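Local coordinates for glutaredoxin related protein (Sulfolobus solfataricus, PDB 4MNN) that probably acts as an atypical protein disulfide oxidoreductase, taking part in thiol-disulfide exchange in this archaeon through its thioredoxin-like fold, at residues 17-22 with 76-81. Sequence-based numbering, arbitrary orientation.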
loop_
_atom_site.group_PDB
_atom_site.type_symbol
_atom_site.label_atom_id
_atom_site.label_comp_id
_atom_site.label_asym_id
_atom_site.label_seq_id
_atom_site.Cartn_x
_atom_site.Cartn_y
_atom_site.Cartn_z
ATOM N N GLY A 17 16.955 -7.981 -4.229
ATOM C CA GLY A 17 16.107 -8.413 -3.119
ATOM C C GLY A 17 15.101 -9.503 -3.496
ATOM O O GLY A 17 15.279 -10.176 -4.510
ATOM N N ASP A 18 14.052 -9.672 -2.691
ATOM C CA ASP A 18 13.044 -10.691 -2.966
ATOM C C ASP A 18 11.634 -10.115 -2.758
ATOM O O ASP A 18 10.730 -10.796 -2.243
ATOM C CB ASP A 18 13.247 -11.905 -2.071
ATOM C CG ASP A 18 12.906 -11.626 -0.632
ATOM O OD1 ASP A 18 13.017 -10.448 -0.227
ATOM O OD2 ASP A 18 12.537 -12.582 0.099
ATOM N N ILE A 19 11.460 -8.851 -3.144
ATOM C CA ILE A 19 10.142 -8.242 -3.063
ATOM C C ILE A 19 9.325 -8.996 -4.119
ATOM O O ILE A 19 9.842 -9.343 -5.197
ATOM C CB ILE A 19 10.195 -6.735 -3.434
ATOM C CG1 ILE A 19 10.317 -5.877 -2.182
ATOM C CG2 ILE A 19 8.926 -6.332 -4.198
ATOM C CD1 ILE A 19 9.011 -5.706 -1.394
ATOM N N THR A 20 8.069 -9.304 -3.794
ATOM C CA THR A 20 7.197 -9.980 -4.742
ATOM C C THR A 20 5.869 -9.218 -4.748
ATOM O O THR A 20 5.340 -8.929 -3.685
ATOM C CB THR A 20 6.890 -11.430 -4.342
ATOM O OG1 THR A 20 8.095 -12.211 -4.374
ATOM C CG2 THR A 20 5.902 -12.052 -5.346
ATOM N N ILE A 21 5.361 -8.896 -5.938
ATOM C CA ILE A 21 4.091 -8.189 -6.071
ATOM C C ILE A 21 3.071 -9.141 -6.673
ATOM O O ILE A 21 3.385 -9.808 -7.661
ATOM C CB ILE A 21 4.239 -6.985 -7.037
ATOM C CG1 ILE A 21 4.972 -5.848 -6.338
ATOM C CG2 ILE A 21 2.885 -6.539 -7.580
ATOM C CD1 ILE A 21 5.384 -4.751 -7.286
ATOM N N GLN A 22 1.884 -9.247 -6.071
ATOM C CA GLN A 22 0.842 -10.067 -6.674
ATOM C C GLN A 22 -0.194 -9.048 -7.108
ATOM O O GLN A 22 -0.610 -8.205 -6.319
ATOM C CB GLN A 22 0.197 -11.018 -5.677
ATOM C CG GLN A 22 1.166 -11.974 -5.026
ATOM C CD GLN A 22 0.431 -12.987 -4.169
ATOM O OE1 GLN A 22 -0.515 -12.636 -3.473
ATOM N NE2 GLN A 22 0.859 -14.235 -4.219
ATOM N N ASN A 76 8.328 3.907 -3.195
ATOM C CA ASN A 76 9.175 4.076 -2.030
ATOM C C ASN A 76 9.021 2.909 -1.068
ATOM O O ASN A 76 9.990 2.488 -0.419
ATOM C CB ASN A 76 8.798 5.337 -1.268
ATOM C CG ASN A 76 9.786 6.449 -1.455
ATOM O OD1 ASN A 76 10.284 6.665 -2.541
ATOM N ND2 ASN A 76 10.039 7.199 -0.387
ATOM N N SER A 77 7.802 2.409 -0.919
ATOM C CA SER A 77 7.608 1.324 0.015
ATOM C C SER A 77 8.311 0.090 -0.478
ATOM O O SER A 77 8.820 -0.696 0.313
ATOM C CB SER A 77 6.120 0.995 0.247
ATOM O OG SER A 77 5.498 0.405 -0.896
ATOM N N LEU A 78 8.314 -0.131 -1.790
ATOM C CA LEU A 78 8.992 -1.323 -2.307
ATOM C C LEU A 78 10.484 -1.300 -1.938
ATOM O O LEU A 78 11.066 -2.310 -1.519
ATOM C CB LEU A 78 8.850 -1.357 -3.831
ATOM C CG LEU A 78 7.718 -2.213 -4.461
ATOM C CD1 LEU A 78 6.581 -2.437 -3.551
ATOM C CD2 LEU A 78 7.300 -1.611 -5.796
ATOM N N VAL A 79 11.104 -0.146 -2.144
ATOM C CA VAL A 79 12.529 -0.016 -1.843
ATOM C C VAL A 79 12.789 -0.179 -0.346
ATOM O O VAL A 79 13.726 -0.862 0.050
ATOM C CB VAL A 79 13.035 1.360 -2.329
ATOM C CG1 VAL A 79 14.518 1.575 -1.913
ATOM C CG2 VAL A 79 12.846 1.457 -3.847
ATOM N N ARG A 80 11.965 0.454 0.493
ATOM C CA ARG A 80 12.166 0.361 1.944
ATOM C C ARG A 80 12.011 -1.070 2.438
ATOM O O ARG A 80 12.822 -1.557 3.228
ATOM C CB ARG A 80 11.188 1.276 2.696
ATOM C CG ARG A 80 11.381 2.772 2.489
ATOM C CD ARG A 80 10.928 3.560 3.754
ATOM N NE ARG A 80 11.289 4.965 3.614
ATOM C CZ ARG A 80 10.478 5.909 3.142
ATOM N NH1 ARG A 80 9.228 5.604 2.774
ATOM N NH2 ARG A 80 10.939 7.149 2.980
ATOM N N ILE A 81 10.974 -1.749 1.954
ATOM C CA ILE A 81 10.738 -3.122 2.355
ATOM C C ILE A 81 11.885 -4.037 1.851
ATOM O O ILE A 81 12.384 -4.885 2.601
ATOM C CB ILE A 81 9.367 -3.609 1.813
ATOM C CG1 ILE A 81 8.243 -2.918 2.583
ATOM C CG2 ILE A 81 9.205 -5.127 1.975
ATOM C CD1 ILE A 81 6.894 -2.980 1.850
#
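Ile19 reaches across to Leu78 and Ile81, a helix-on-sheet packing in the thioredoxin fold: strand 19-24, flanked by strands 38-41 and 49-54, meets helix 71-83, which lies over one face of the sheet. The two run in roughly opposed directions, with 141° between the axes of 19-22 and 76-81 and a closest approach of 9.5 Å. It is a worked example of how branched side chains fill that gap without any hydrogen bond crossing it.

The main bump is Ile19. Its two branches meet Leu78 at different places: CG1 lies 3.7 Å from the Leu78 carbonyl O, and CG2 faces the Leu78 fork, 4.3 Å from CG. The CD1 end carries on to Ile81, the two side chains crossing at about a right angle, and Ile19 lies in the shallow hollow between Leu78 and Ile81, residues almost one turn apart on the helix. Leu78 answers as a bump of its own. Its isobutyl group reaches past Ile19 to Ile21, whose CD1 touches Leu78 CD2 at 4.0 Å, again nearly at right angles. In Ile21 the CB-CG1-CD1 arm is extended (chi2 169°), which carries CD1 out to Leu78.

All four residues are buried. Val37, against both isoleucines of the strand, and Leu11 of helix 4-11, against Leu78, extend the apolar cluster, and Gln126 of helix 114-127 lies against Ile81. The fit is tightest where Ile19 CD1 presses on the Ile81 methyl CG2, at 3.4 Å, shorter than a usual carbon-carbon contact.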